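Local coordinates for HIAXHD3 (Humicola insolens, PDB 3ZXK), which hydrolyses arabinofuranosyl side chains, probably of arabinoxylan, and in its engineered form also shows endo-xylanase activity, at residues L20-V25 with F29-S34; K46-V51 with N121-P126; D464-F469 with T473-T478. One frame throughout, in Å; residues are numbered along the deposited sequence. Where two conformers were deposited one is given.

Overall arrangement
Following the chain from the N terminus, contact 1 closes first: residues 20-25 turn back through three residues onto 29-34 as a β hairpin of the propeller domain. Contact 2 opens after it, and about seventy residues later the loop 121-126 returns to the end of strand 41-47. The two touch, since strands 28-32 and 41-47 are neighbours in one sheet and Tyr30 OH lies 2.6 Å from Gly122 O. Contact 3 is another short closure, in the C-terminal concanavalin A-like domain, with its centre about 28 Å from that of contact 1 and about 33 Å from that of contact 2. All three follow in series; none nests or crosses.

Contact 1: residues L20-V25 with F29-S34; sequences LEVFRV and FYYSSS
Glu21 to Arg24 pair with Phe29 to Ser32 in an antiparallel β hairpin, the first two strands of one four-stranded blade in the five-bladed β-propeller characteristic of family 43 glycoside hydrolases. The evidence is the register: Glu21 N donates to Ser32 O at 3.0 Å and Phe23 N to Tyr30 O at 3.1 Å, each answered by a return bond, while the strand axes run at 157°. On one face, with Leu88 and Tyr90 of strand 87-91, Phe23 turns its CG between its own N and carbonyl carbon (chi1 60°). This lays the ring over Tyr30, whose CB sits 4.0 Å from the Phe23 ring centroid, whereas the two rings themselves meet obliquely. Val25 CG2 reaches the edge of the Tyr30 ring, and Tyr30 OH bonds to Gly122 O. The other face packs on Val253 of strand 250-254. There Arg24 CD passes 3.9 Å from Phe29 CE1 on the way to its salt bridge with Asp254. Tyr31, anchored through OH to His17 O, receives Leu20 CB over its ring face, and Leu20 CD2 closes to 3.3 Å from Tyr31 OH.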
ATOM      1  N   LEU A  20       1.534  -8.361   2.883  1.00  5.40           N
ATOM      2  CA  LEU A  20       0.136  -8.652   3.144  1.00  5.13           C
ATOM      3  C   LEU A  20      -0.064  -9.626   4.299  1.00  5.84           C
ATOM      4  O   LEU A  20       0.759 -10.526   4.512  1.00  6.73           O
ATOM      5  CB  LEU A  20      -0.549  -9.129   1.856  1.00  5.76           C
ATOM      6  CG  LEU A  20      -0.160 -10.514   1.318  1.00  6.29           C
ATOM      7  CD1 LEU A  20      -1.110 -11.585   1.859  1.00  6.05           C
ATOM      8  CD2 LEU A  20      -0.155 -10.513  -0.207  1.00  7.87           C
ATOM      9  N   GLU A  21      -1.150  -9.393   5.031  1.00  6.18           N
ATOM     10  CA  GLU A  21      -1.739 -10.356   5.978  1.00  6.28           C
ATOM     11  C   GLU A  21      -3.133 -10.635   5.440  1.00  5.67           C
ATOM     12  O   GLU A  21      -3.824  -9.692   5.105  1.00  6.02           O
ATOM     13  CB  GLU A  21      -1.864  -9.717   7.384  1.00  7.43           C
ATOM     14  CG  GLU A  21      -2.690 -10.526   8.409  1.00  8.86           C
ATOM     15  CD  GLU A  21      -1.856 -11.465   9.266  1.00 11.17           C
ATOM     16  OE1 GLU A  21      -0.877 -11.018   9.908  1.00 15.83           O
ATOM     17  OE2 GLU A  21      -2.191 -12.663   9.305  1.00 14.42           O
ATOM     18  N   VAL A  22      -3.545 -11.904   5.343  1.00  4.75           N
ATOM     19  CA  VAL A  22      -4.912 -12.240   4.904  0.69  4.72           C
ATOM     20  C   VAL A  22      -5.594 -13.143   5.921  1.00  4.78           C
ATOM     21  O   VAL A  22      -4.958 -14.016   6.516  1.00  5.51           O
ATOM     22  CB  VAL A  22      -4.969 -12.971   3.531  0.69  5.20           C
ATOM     23  CG1 VAL A  22      -4.914 -12.013   2.340  0.69  6.10           C
ATOM     24  CG2 VAL A  22      -3.940 -14.105   3.432  0.69  4.21           C
ATOM     25  N   PHE A  23      -6.887 -12.929   6.121  1.00  4.21           N
ATOM     26  CA  PHE A  23      -7.666 -13.805   7.000  1.00  4.15           C
ATOM     27  C   PHE A  23      -9.117 -13.760   6.588  1.00  4.70           C
ATOM     28  O   PHE A  23      -9.496 -12.918   5.785  1.00  4.79           O
ATOM     29  CB  PHE A  23      -7.476 -13.452   8.495  1.00  4.41           C
ATOM     30  CG  PHE A  23      -7.889 -12.047   8.851  1.00  4.71           C
ATOM     31  CD1 PHE A  23      -7.002 -10.985   8.756  1.00  5.03           C
ATOM     32  CD2 PHE A  23      -9.185 -11.780   9.260  1.00  5.39           C
ATOM     33  CE1 PHE A  23      -7.397  -9.683   9.057  1.00  4.87           C
ATOM     34  CE2 PHE A  23      -9.580 -10.484   9.590  1.00  5.45           C
ATOM     35  CZ  PHE A  23      -8.685  -9.435   9.511  1.00  4.80           C
ATOM     36  N   ARG A  24      -9.905 -14.685   7.117  1.00  5.09           N
ATOM     37  CA  ARG A  24     -11.315 -14.761   6.763  1.00  5.15           C
ATOM     38  C   ARG A  24     -12.167 -14.555   7.991  1.00  5.73           C
ATOM     39  O   ARG A  24     -11.847 -15.076   9.072  1.00  6.24           O
ATOM     40  CB  ARG A  24     -11.631 -16.139   6.172  1.00  5.56           C
ATOM     41  CG  ARG A  24     -13.075 -16.293   5.762  1.00  6.46           C
ATOM     42  CD  ARG A  24     -13.329 -17.595   5.022  1.00  7.12           C
ATOM     43  NE  ARG A  24     -13.034 -18.780   5.823  1.00  8.08           N
ATOM     44  CZ  ARG A  24     -13.889 -19.361   6.662  1.00  9.43           C
ATOM     45  NH1 ARG A  24     -15.116 -18.864   6.840  1.00 11.00           N
ATOM     46  NH2 ARG A  24     -13.527 -20.444   7.328  1.00 11.87           N
ATOM     47  N   VAL A  25     -13.240 -13.780   7.835  1.00  5.69           N
ATOM     48  CA  VAL A  25     -14.331 -13.753   8.828  1.00  6.38           C
ATOM     49  C   VAL A  25     -15.594 -14.137   8.101  1.00  6.72           C
ATOM     50  O   VAL A  25     -16.075 -13.378   7.252  1.00  6.89           O
ATOM     51  CB  VAL A  25     -14.510 -12.354   9.454  1.00  7.38           C
ATOM     52  CG1 VAL A  25     -15.553 -12.422  10.574  1.00  8.12           C
ATOM     53  CG2 VAL A  25     -13.176 -11.824   9.974  1.00  7.38           C
ATOM     54  N   PHE A  29     -13.110 -12.106   3.110  1.00  4.25           N
ATOM     55  CA  PHE A  29     -11.653 -12.122   3.309  1.00  4.01           C
ATOM     56  C   PHE A  29     -11.177 -10.689   3.467  1.00  4.32           C
ATOM     57  O   PHE A  29     -11.627  -9.779   2.750  1.00  5.04           O
ATOM     58  CB  PHE A  29     -10.936 -12.704   2.096  1.00  4.31           C
ATOM     59  CG  PHE A  29     -11.347 -14.101   1.752  1.00  4.62           C
ATOM     60  CD1 PHE A  29     -10.707 -15.197   2.366  1.00  5.40           C
ATOM     61  CD2 PHE A  29     -12.332 -14.354   0.795  1.00  4.92           C
ATOM     62  CE1 PHE A  29     -11.057 -16.506   2.049  1.00  5.53           C
ATOM     63  CE2 PHE A  29     -12.685 -15.680   0.476  1.00  5.85           C
ATOM     64  CZ  PHE A  29     -12.042 -16.750   1.102  1.00  6.17           C
ATOM     65  N   TYR A  30     -10.227 -10.497   4.365  1.00  4.79           N
ATOM     66  CA  TYR A  30      -9.598  -9.196   4.623  1.00  4.80           C
ATOM     67  C   TYR A  30      -8.101  -9.281   4.394  1.00  4.71           C
ATOM     68  O   TYR A  30      -7.504 -10.316   4.644  1.00  5.25           O
ATOM     69  CB  TYR A  30      -9.896  -8.713   6.047  1.00  5.40           C
ATOM     70  CG  TYR A  30     -11.342  -8.333   6.237  1.00  5.82           C
ATOM     71  CD1 TYR A  30     -11.843  -7.133   5.721  1.00  6.06           C
ATOM     72  CD2 TYR A  30     -12.219  -9.191   6.892  1.00  5.82           C
ATOM     73  CE1 TYR A  30     -13.174  -6.799   5.877  1.00  6.63           C
ATOM     74  CE2 TYR A  30     -13.555  -8.867   7.058  1.00  6.35           C
ATOM     75  CZ  TYR A  30     -14.008  -7.671   6.569  1.00  6.47           C
ATOM     76  OH  TYR A  30     -15.320  -7.328   6.694  1.00  6.62           O
ATOM     77  N   TYR A  31      -7.516  -8.192   3.919  1.00  4.34           N
ATOM     78  CA  TYR A  31      -6.099  -8.139   3.485  1.00  4.12           C
ATOM     79  C   TYR A  31      -5.583  -6.827   4.021  1.00  4.31           C
ATOM     80  O   TYR A  31      -6.190  -5.773   3.780  1.00  4.74           O
ATOM     81  CB  TYR A  31      -6.131  -8.101   1.960  1.00  4.14           C
ATOM     82  CG  TYR A  31      -4.856  -8.002   1.150  1.00  4.79           C
ATOM     83  CD1 TYR A  31      -3.925  -6.974   1.344  1.00  4.90           C
ATOM     84  CD2 TYR A  31      -4.645  -8.896   0.105  1.00  6.49           C
ATOM     85  CE1 TYR A  31      -2.801  -6.855   0.525  1.00  4.16           C
ATOM     86  CE2 TYR A  31      -3.520  -8.786  -0.696  1.00  5.74           C
ATOM     87  CZ  TYR A  31      -2.617  -7.777  -0.498  1.00  4.92           C
ATOM     88  OH  TYR A  31      -1.541  -7.759  -1.356  1.00  5.60           O
ATOM     89  N   SER A  32      -4.491  -6.891   4.766  1.00  4.17           N
ATOM     90  CA  SER A  32      -3.837  -5.723   5.343  1.00  4.50           C
ATOM     91  C   SER A  32      -2.446  -5.545   4.736  1.00  4.76           C
ATOM     92  O   SER A  32      -1.714  -6.521   4.616  1.00  5.13           O
ATOM     93  CB  SER A  32      -3.760  -5.906   6.860  1.00  5.55           C
ATOM     94  OG  SER A  32      -3.026  -4.870   7.489  1.00  8.19           O
ATOM     95  N   SER A  33      -2.074  -4.315   4.378  1.00  5.37           N
ATOM     96  CA  SER A  33      -0.791  -4.034   3.710  1.00  5.13           C
ATOM     97  C   SER A  33       0.019  -2.911   4.366  1.00  5.54           C
ATOM     98  O   SER A  33      -0.483  -2.212   5.277  1.00  5.75           O
ATOM     99  CB  SER A  33      -0.961  -3.790   2.197  1.00  5.43           C
ATOM    100  OG  SER A  33      -1.656  -2.581   1.951  1.00  6.98           O
ATOM    101  N   SER A  34       1.265  -2.739   3.896  1.00  5.60           N
ATOM    102  CA  SER A  34       2.184  -1.755   4.472  0.64  5.76           C
ATOM    103  C   SER A  34       2.361  -0.526   3.607  1.00  5.64           C
ATOM    104  O   SER A  34       2.353  -0.594   2.361  1.00  6.53           O
ATOM    105  CB  SER A  34       3.539  -2.406   4.662  0.64  6.69           C
ATOM    106  OG  SER A  34       3.386  -3.546   5.464  0.64  9.89           O
TER

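Contact 2: residues K46-V51 with N121-P126; sequences KSYDLV and NGEVPP
Glu123 brings both carboxylate oxygens to the ends of Lys46 and Tyr48, and nearly all of the contact lies in that small polar cluster. Lys46 NZ forms a salt bridge with Glu123 OE1 at 2.7 Å, meeting it on the syn side but 22° out of the carboxylate plane. Tyr48 OH donates to the syn lone pair of Glu123 OE2 over a short 2.5 Å, and that oxygen lies at the edge of the Tyr48 ring, near its plane. A third bond, Lys46 NZ to Tyr48 OH at 3.1 Å, closes the triangle. The extended lysine chain beyond CG and the bend of Glu123 at chi2 (-81°) let the charged ends meet. Strand 41-47, of the four-stranded blade that also holds strands 21-25 and 28-32, is thereby linked to the long loop between strands 106-113 and 132-137. A phenylalanine in place of Tyr48 would probably leave Glu123 OE2 without its short bond and the carboxylate freer to turn. Glu314 and Lys310 add further partners, to Lys46 NZ and Tyr48 OH respectively. Partly exposed, Glu123 is the solvent side of this cluster. Behind the bonded ends the backbones stay far apart, the nearest CA atoms, of Lys46 and Glu123, at 9.4 Å; just 113 Å² is buried, and a water links Lys46 NZ to Val124 N, accepting from both.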
ATOM      1  N   LYS A  46     -11.009  -5.797   1.058  1.00  4.48           N
ATOM      2  CA  LYS A  46     -12.033  -6.791   1.272  1.00  4.73           C
ATOM      3  C   LYS A  46     -12.288  -7.552  -0.034  1.00  4.73           C
ATOM      4  O   LYS A  46     -12.238  -6.962  -1.130  1.00  4.83           O
ATOM      5  CB  LYS A  46     -13.294  -6.053   1.702  1.00  6.43           C
ATOM      6  CG  LYS A  46     -14.586  -6.790   1.555  1.00  8.75           C
ATOM      7  CD  LYS A  46     -15.765  -5.916   1.911  1.00 10.20           C
ATOM      8  CE  LYS A  46     -16.994  -6.801   1.999  1.00 12.69           C
ATOM      9  NZ  LYS A  46     -18.185  -6.038   2.441  1.00 15.64           N
ATOM     10  N   SER A  47     -12.555  -8.847   0.100  1.00  4.54           N
ATOM     11  CA  SER A  47     -12.934  -9.715  -1.018  0.57  4.98           C
ATOM     12  C   SER A  47     -13.890 -10.807  -0.583  1.00  5.14           C
ATOM     13  O   SER A  47     -13.863 -11.217   0.550  1.00  5.33           O
ATOM     14  CB  SER A  47     -11.705 -10.396  -1.618  0.57  5.26           C
ATOM     15  OG  SER A  47     -12.086 -11.117  -2.766  0.57  4.82           O
ATOM     16  N   TYR A  48     -14.674 -11.312  -1.524  1.00  5.38           N
ATOM     17  CA  TYR A  48     -15.521 -12.469  -1.262  1.00  5.47           C
ATOM     18  C   TYR A  48     -14.933 -13.746  -1.860  1.00  5.80           C
ATOM     19  O   TYR A  48     -15.420 -14.850  -1.583  1.00  6.46           O
ATOM     20  CB  TYR A  48     -16.940 -12.240  -1.787  1.00  5.85           C
ATOM     21  CG  TYR A  48     -17.690 -11.149  -1.083  1.00  6.64           C
ATOM     22  CD1 TYR A  48     -18.244 -11.362   0.177  1.00  8.07           C
ATOM     23  CD2 TYR A  48     -17.857  -9.879  -1.681  1.00  7.85           C
ATOM     24  CE1 TYR A  48     -18.961 -10.346   0.816  1.00  9.63           C
ATOM     25  CE2 TYR A  48     -18.566  -8.864  -1.041  1.00 10.10           C
ATOM     26  CZ  TYR A  48     -19.104  -9.109   0.206  1.00 10.77           C
ATOM     27  OH  TYR A  48     -19.811  -8.117   0.847  1.00 13.28           O
ATOM     28  N   ASP A  49     -13.870 -13.599  -2.658  1.00  5.75           N
ATOM     29  CA  ASP A  49     -13.322 -14.728  -3.406  1.00  6.24           C
ATOM     30  C   ASP A  49     -11.798 -14.810  -3.485  1.00  6.08           C
ATOM     31  O   ASP A  49     -11.309 -15.682  -4.172  1.00  6.85           O
ATOM     32  CB  ASP A  49     -13.919 -14.748  -4.833  1.00  7.69           C
ATOM     33  CG  ASP A  49     -13.629 -13.467  -5.625  1.00  8.93           C
ATOM     34  OD1 ASP A  49     -12.867 -12.599  -5.133  1.00  7.77           O
ATOM     35  OD2 ASP A  49     -14.198 -13.317  -6.732  1.00 12.40           O
ATOM     36  N   LEU A  50     -11.085 -13.955  -2.739  1.00  5.96           N
ATOM     37  CA  LEU A  50      -9.612 -13.822  -2.796  1.00  6.15           C
ATOM     38  C   LEU A  50      -9.081 -13.262  -4.092  1.00  6.83           C
ATOM     39  O   LEU A  50      -7.861 -13.100  -4.251  1.00  7.30           O
ATOM     40  CB  LEU A  50      -8.880 -15.135  -2.458  1.00  6.93           C
ATOM     41  CG  LEU A  50      -8.967 -15.669  -1.039  1.00  7.39           C
ATOM     42  CD1 LEU A  50      -8.342 -17.049  -0.945  1.00  8.68           C
ATOM     43  CD2 LEU A  50      -8.270 -14.712  -0.091  1.00  6.60           C
ATOM     44  N   VAL A  51      -9.982 -12.886  -4.992  1.00  7.33           N
ATOM     45  CA  VAL A  51      -9.582 -12.463  -6.335  1.00  8.84           C
ATOM     46  C   VAL A  51      -9.927 -11.007  -6.628  1.00  7.89           C
ATOM     47  O   VAL A  51      -9.088 -10.273  -7.122  1.00  8.76           O
ATOM     48  CB  VAL A  51     -10.205 -13.396  -7.379  1.00  9.24           C
ATOM     49  CG1 VAL A  51      -9.981 -12.892  -8.793  1.00  9.50           C
ATOM     50  CG2 VAL A  51      -9.647 -14.801  -7.201  1.00  9.97           C
ATOM     51  N   ASN A 121     -21.939 -12.666   8.875  1.00 15.31           N
ATOM     52  CA  ASN A 121     -21.090 -13.362   7.888  1.00 13.92           C
ATOM     53  C   ASN A 121     -19.861 -12.573   7.481  1.00 11.60           C
ATOM     54  O   ASN A 121     -19.370 -12.678   6.350  1.00 11.81           O
ATOM     55  CB  ASN A 121     -21.900 -13.746   6.657  1.00 15.30           C
ATOM     56  CG  ASN A 121     -23.148 -14.516   7.010  1.00 19.09           C
ATOM     57  OD1 ASN A 121     -24.245 -14.084   6.701  1.00 24.06           O
ATOM     58  ND2 ASN A 121     -22.982 -15.639   7.690  1.00 20.90           N
ATOM     59  N   GLY A 122     -19.376 -11.766   8.420  1.00 10.00           N
ATOM     60  CA  GLY A 122     -18.088 -11.082   8.283  1.00  8.41           C
ATOM     61  C   GLY A 122     -18.139  -9.681   7.704  1.00  8.46           C
ATOM     62  O   GLY A 122     -17.115  -9.048   7.589  1.00  9.14           O
ATOM     63  N   GLU A 123     -19.338  -9.199   7.376  1.00  9.12           N
ATOM     64  CA  GLU A 123     -19.526  -7.848   6.847  1.00  9.71           C
ATOM     65  C   GLU A 123     -19.338  -6.793   7.934  1.00  9.22           C
ATOM     66  O   GLU A 123     -19.863  -6.950   9.029  1.00 11.48           O
ATOM     67  CB  GLU A 123     -20.966  -7.689   6.331  1.00 11.87           C
ATOM     68  CG  GLU A 123     -21.319  -8.668   5.236  1.00 14.79           C
ATOM     69  CD  GLU A 123     -20.812  -8.211   3.897  1.00 16.71           C
ATOM     70  OE1 GLU A 123     -20.203  -7.120   3.842  1.00 18.35           O
ATOM     71  OE2 GLU A 123     -21.019  -8.941   2.908  1.00 20.87           O
ATOM     72  N   VAL A 124     -18.603  -5.728   7.630  1.00  8.37           N
ATOM     73  CA  VAL A 124     -18.525  -4.580   8.515  1.00  7.70           C
ATOM     74  C   VAL A 124     -19.207  -3.410   7.791  1.00  9.03           C
ATOM     75  O   VAL A 124     -18.802  -3.052   6.659  1.00 10.38           O
ATOM     76  CB  VAL A 124     -17.062  -4.206   8.810  1.00  7.03           C
ATOM     77  CG1 VAL A 124     -16.973  -2.978   9.711  1.00  6.91           C
ATOM     78  CG2 VAL A 124     -16.301  -5.379   9.403  1.00  7.17           C
ATOM     79  N   PRO A 125     -20.248  -2.805   8.404  1.00 10.02           N
ATOM     80  CA  PRO A 125     -20.835  -1.656   7.704  1.00 10.43           C
ATOM     81  C   PRO A 125     -19.803  -0.545   7.546  1.00 10.19           C
ATOM     82  O   PRO A 125     -18.969  -0.374   8.442  1.00  9.66           O
ATOM     83  CB  PRO A 125     -21.961  -1.198   8.647  1.00 11.61           C
ATOM     84  CG  PRO A 125     -22.177  -2.338   9.602  1.00 12.15           C
ATOM     85  CD  PRO A 125     -20.838  -3.008   9.739  1.00 10.56           C
ATOM     86  N   PRO A 126     -19.816   0.189   6.420  1.00 11.90           N
ATOM     87  CA  PRO A 126     -18.812   1.232   6.153  1.00 12.06           C
ATOM     88  C   PRO A 126     -18.693   2.251   7.299  1.00 12.23           C
ATOM     89  O   PRO A 126     -17.590   2.686   7.642  1.00 12.79           O
ATOM     90  CB  PRO A 126     -19.342   1.898   4.874  1.00 14.25           C
ATOM     91  CG  PRO A 126     -20.047   0.789   4.167  1.00 15.30           C
ATOM     92  CD  PRO A 126     -20.649  -0.093   5.232  1.00 12.42           C
TER
HETATM   93  O   HOH W   1     -16.944  -5.444   5.234  1.00 11.43           O

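Contact 3: residues D464-F469 with T473-T478; sequences DITPAF and TERTTT
The Arg475 guanidinium carries Thr466 CG2 over one face, 3.9 Å from Arg475 NH2, while Ala468 CB approaches obliquely from the opposite side. At the edge, Thr466 O and Pro467 O lie in its plane. Arg475 NE donates to Thr466 O at 2.8 Å, and Arg475 NH2 donates to Pro467 O at 2.9 Å with an N-H...O angle of 165°. Both donors stand well above their carbonyl planes, so neither uses a carbonyl lone pair. Two successive carbonyls thus fix the rotation of the guanidinium, which its bend at chi2 (-58°) makes possible by folding the chain back over the loop. The Asp464 carboxylate is turned 21° from the guanidinium plane, but Asp464 OD2 stays 4.5 Å from Arg475 NE, well out of that plane, and the attraction is one of charge alone. Asp464 OD1 instead forms an Asx turn, accepting from Thr466 N and, at 2.6 Å, from Thr466 OG1. A water joins Asp464 OD2 to Thr476 N. Asp464 O, 3.2 Å from Arg475 CB, is buried by the contact and has no hydrogen-bond partner in the model. This loop links the neighbouring antiparallel strands 457-464 and 476-482 in the concanavalin A-like β-sandwich; its far end carries Phe469 to the bound arabinofuranose beside Tyr269, while Asp464 and Thr466 rest on Lys380 of strand 380-388 and Thr476 on Ala495 of strand 490-497.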
ATOM      1  N   ASP A 464       3.748   3.429 -17.646  1.00  7.11           N
ATOM      2  CA  ASP A 464       3.927   2.015 -17.935  1.00  6.90           C
ATOM      3  C   ASP A 464       4.637   1.389 -16.746  1.00  6.76           C
ATOM      4  O   ASP A 464       5.796   1.753 -16.443  1.00  7.19           O
ATOM      5  CB  ASP A 464       4.770   1.854 -19.213  1.00  7.37           C
ATOM      6  CG  ASP A 464       4.966   0.387 -19.615  1.00  8.45           C
ATOM      7  OD1 ASP A 464       4.368  -0.478 -18.962  1.00 10.22           O
ATOM      8  OD2 ASP A 464       5.713   0.097 -20.569  1.00 11.41           O
ATOM      9  N   ILE A 465       3.948   0.500 -16.036  1.00  6.32           N
ATOM     10  CA  ILE A 465       4.546  -0.212 -14.904  1.00  5.76           C
ATOM     11  C   ILE A 465       4.733  -1.693 -15.210  1.00  6.11           C
ATOM     12  O   ILE A 465       4.847  -2.515 -14.291  1.00  6.49           O
ATOM     13  CB  ILE A 465       3.824   0.022 -13.541  1.00  5.30           C
ATOM     14  CG1 ILE A 465       2.317  -0.308 -13.594  1.00  5.09           C
ATOM     15  CG2 ILE A 465       4.054   1.468 -13.106  1.00  5.31           C
ATOM     16  CD1 ILE A 465       1.653  -0.495 -12.234  1.00  6.60           C
ATOM     17  N   THR A 466       4.770  -2.047 -16.490  1.00  6.38           N
ATOM     18  CA  THR A 466       5.045  -3.448 -16.848  1.00  6.38           C
ATOM     19  C   THR A 466       6.323  -3.904 -16.122  1.00  6.07           C
ATOM     20  O   THR A 466       7.325  -3.202 -16.185  1.00  6.19           O
ATOM     21  CB  THR A 466       5.248  -3.593 -18.372  1.00  7.43           C
ATOM     22  OG1 THR A 466       4.086  -3.097 -19.053  1.00  8.47           O
ATOM     23  CG2 THR A 466       5.469  -5.061 -18.763  1.00  7.09           C
ATOM     24  N   PRO A 467       6.286  -5.028 -15.379  1.00  5.93           N
ATOM     25  CA  PRO A 467       7.437  -5.407 -14.557  1.00  5.80           C
ATOM     26  C   PRO A 467       8.747  -5.456 -15.350  1.00  5.93           C
ATOM     27  O   PRO A 467       8.799  -5.924 -16.497  1.00  6.45           O
ATOM     28  CB  PRO A 467       7.034  -6.772 -13.993  1.00  5.98           C
ATOM     29  CG  PRO A 467       5.555  -6.663 -13.889  1.00  6.84           C
ATOM     30  CD  PRO A 467       5.135  -5.912 -15.118  1.00  6.57           C
ATOM     31  N   ALA A 468       9.793  -4.950 -14.717  1.00  5.33           N
ATOM     32  CA  ALA A 468      11.122  -4.921 -15.356  1.00  5.83           C
ATOM     33  C   ALA A 468      12.190  -5.253 -14.329  1.00  6.40           C
ATOM     34  O   ALA A 468      13.361  -4.990 -14.549  1.00  6.70           O
ATOM     35  CB  ALA A 468      11.386  -3.572 -16.024  1.00  6.00           C
ATOM     36  N   PHE A 469      11.779  -5.877 -13.224  1.00  6.87           N
ATOM     37  CA  PHE A 469      12.698  -6.139 -12.125  1.00  7.23           C
ATOM     38  C   PHE A 469      13.731  -7.171 -12.565  1.00  8.34           C
ATOM     39  O   PHE A 469      13.396  -8.199 -13.150  1.00  8.89           O
ATOM     40  CB  PHE A 469      11.901  -6.672 -10.930  1.00  7.39           C
ATOM     41  CG  PHE A 469      12.626  -6.604  -9.617  1.00  7.92           C
ATOM     42  CD1 PHE A 469      13.154  -5.394  -9.136  1.00  8.81           C
ATOM     43  CD2 PHE A 469      12.710  -7.732  -8.826  1.00  7.96           C
ATOM     44  CE1 PHE A 469      13.780  -5.337  -7.891  1.00  9.90           C
ATOM     45  CE2 PHE A 469      13.329  -7.686  -7.588  1.00  9.05           C
ATOM     46  CZ  PHE A 469      13.861  -6.489  -7.116  1.00  9.83           C
ATOM     47  N   THR A 473      16.149  -2.987 -18.559  1.00 11.95           N
ATOM     48  CA  THR A 473      15.222  -2.061 -19.232  1.00 12.80           C
ATOM     49  C   THR A 473      14.423  -1.223 -18.239  1.00 11.11           C
ATOM     50  O   THR A 473      13.800  -1.777 -17.318  1.00 11.25           O
ATOM     51  CB  THR A 473      14.214  -2.816 -20.112  1.00 14.52           C
ATOM     52  OG1 THR A 473      14.916  -3.580 -21.104  1.00 17.65           O
ATOM     53  CG2 THR A 473      13.268  -1.839 -20.837  1.00 16.50           C
ATOM     54  N   GLU A 474      14.394   0.095 -18.445  1.00 10.59           N
ATOM     55  CA  GLU A 474      13.567   0.987 -17.627  1.00  9.63           C
ATOM     56  C   GLU A 474      12.334   1.385 -18.423  1.00  9.04           C
ATOM     57  O   GLU A 474      12.432   1.750 -19.588  1.00 11.49           O
ATOM     58  CB  GLU A 474      14.355   2.231 -17.179  1.00 10.46           C
ATOM     59  CG  GLU A 474      15.435   1.911 -16.165  1.00 11.83           C
ATOM     60  CD  GLU A 474      16.161   3.133 -15.625  1.00 14.34           C
ATOM     61  OE1 GLU A 474      16.096   4.211 -16.250  1.00 14.25           O
ATOM     62  OE2 GLU A 474      16.818   3.021 -14.565  1.00 16.09           O
ATOM     63  N   ARG A 475      11.171   1.278 -17.803  1.00  7.45           N
ATOM     64  CA  ARG A 475       9.935   1.693 -18.435  1.00  7.30           C
ATOM     65  C   ARG A 475       9.852   3.215 -18.487  1.00  6.98           C
ATOM     66  O   ARG A 475      10.585   3.935 -17.794  1.00  6.95           O
ATOM     67  CB  ARG A 475       8.745   1.179 -17.627  1.00  7.22           C
ATOM     68  CG  ARG A 475       8.698  -0.320 -17.405  1.00  7.65           C
ATOM     69  CD  ARG A 475       8.694  -1.084 -18.724  1.00  8.79           C
ATOM     70  NE  ARG A 475       8.787  -2.526 -18.498  1.00  8.77           N
ATOM     71  CZ  ARG A 475       9.239  -3.405 -19.387  1.00 10.28           C
ATOM     72  NH1 ARG A 475       9.655  -3.004 -20.589  1.00 12.72           N
ATOM     73  NH2 ARG A 475       9.304  -4.685 -19.063  1.00 11.91           N
ATOM     74  N   THR A 476       8.947   3.716 -19.317  1.00  7.03           N
ATOM     75  CA  THR A 476       8.807   5.161 -19.411  1.00  7.87           C
ATOM     76  C   THR A 476       7.359   5.615 -19.225  1.00  8.22           C
ATOM     77  O   THR A 476       6.384   4.862 -19.456  1.00  9.10           O
ATOM     78  CB  THR A 476       9.325   5.705 -20.758  1.00  9.09           C
ATOM     79  OG1 THR A 476       8.552   5.126 -21.812  1.00 12.46           O
ATOM     80  CG2 THR A 476      10.806   5.382 -20.966  1.00 10.29           C
ATOM     81  N   THR A 477       7.251   6.864 -18.785  1.00  7.63           N
ATOM     82  CA  THR A 477       5.995   7.578 -18.613  1.00  7.05           C
ATOM     83  C   THR A 477       6.019   8.842 -19.455  1.00  6.78           C
ATOM     84  O   THR A 477       7.061   9.510 -19.583  1.00  7.32           O
ATOM     85  CB  THR A 477       5.800   7.962 -17.130  1.00  7.77           C
ATOM     86  OG1 THR A 477       5.524   6.777 -16.378  1.00  7.94           O
ATOM     87  CG2 THR A 477       4.632   8.955 -16.946  1.00  8.85           C
ATOM     88  N   THR A 478       4.863   9.159 -20.035  1.00  6.99           N
ATOM     89  CA  THR A 478       4.687  10.411 -20.796  1.00  6.72           C
ATOM     90  C   THR A 478       3.616  11.309 -20.163  1.00  5.75           C
ATOM     91  O   THR A 478       2.755  10.832 -19.424  1.00  6.65           O
ATOM     92  CB  THR A 478       4.384  10.149 -22.278  1.00  8.23           C
ATOM     93  OG1 THR A 478       3.288   9.238 -22.413  1.00 10.66           O
ATOM     94  CG2 THR A 478       5.648   9.556 -22.967  1.00  9.42           C
TER
HETATM   95  O   HOH W   2       7.893   1.698 -21.230  1.00  9.55           O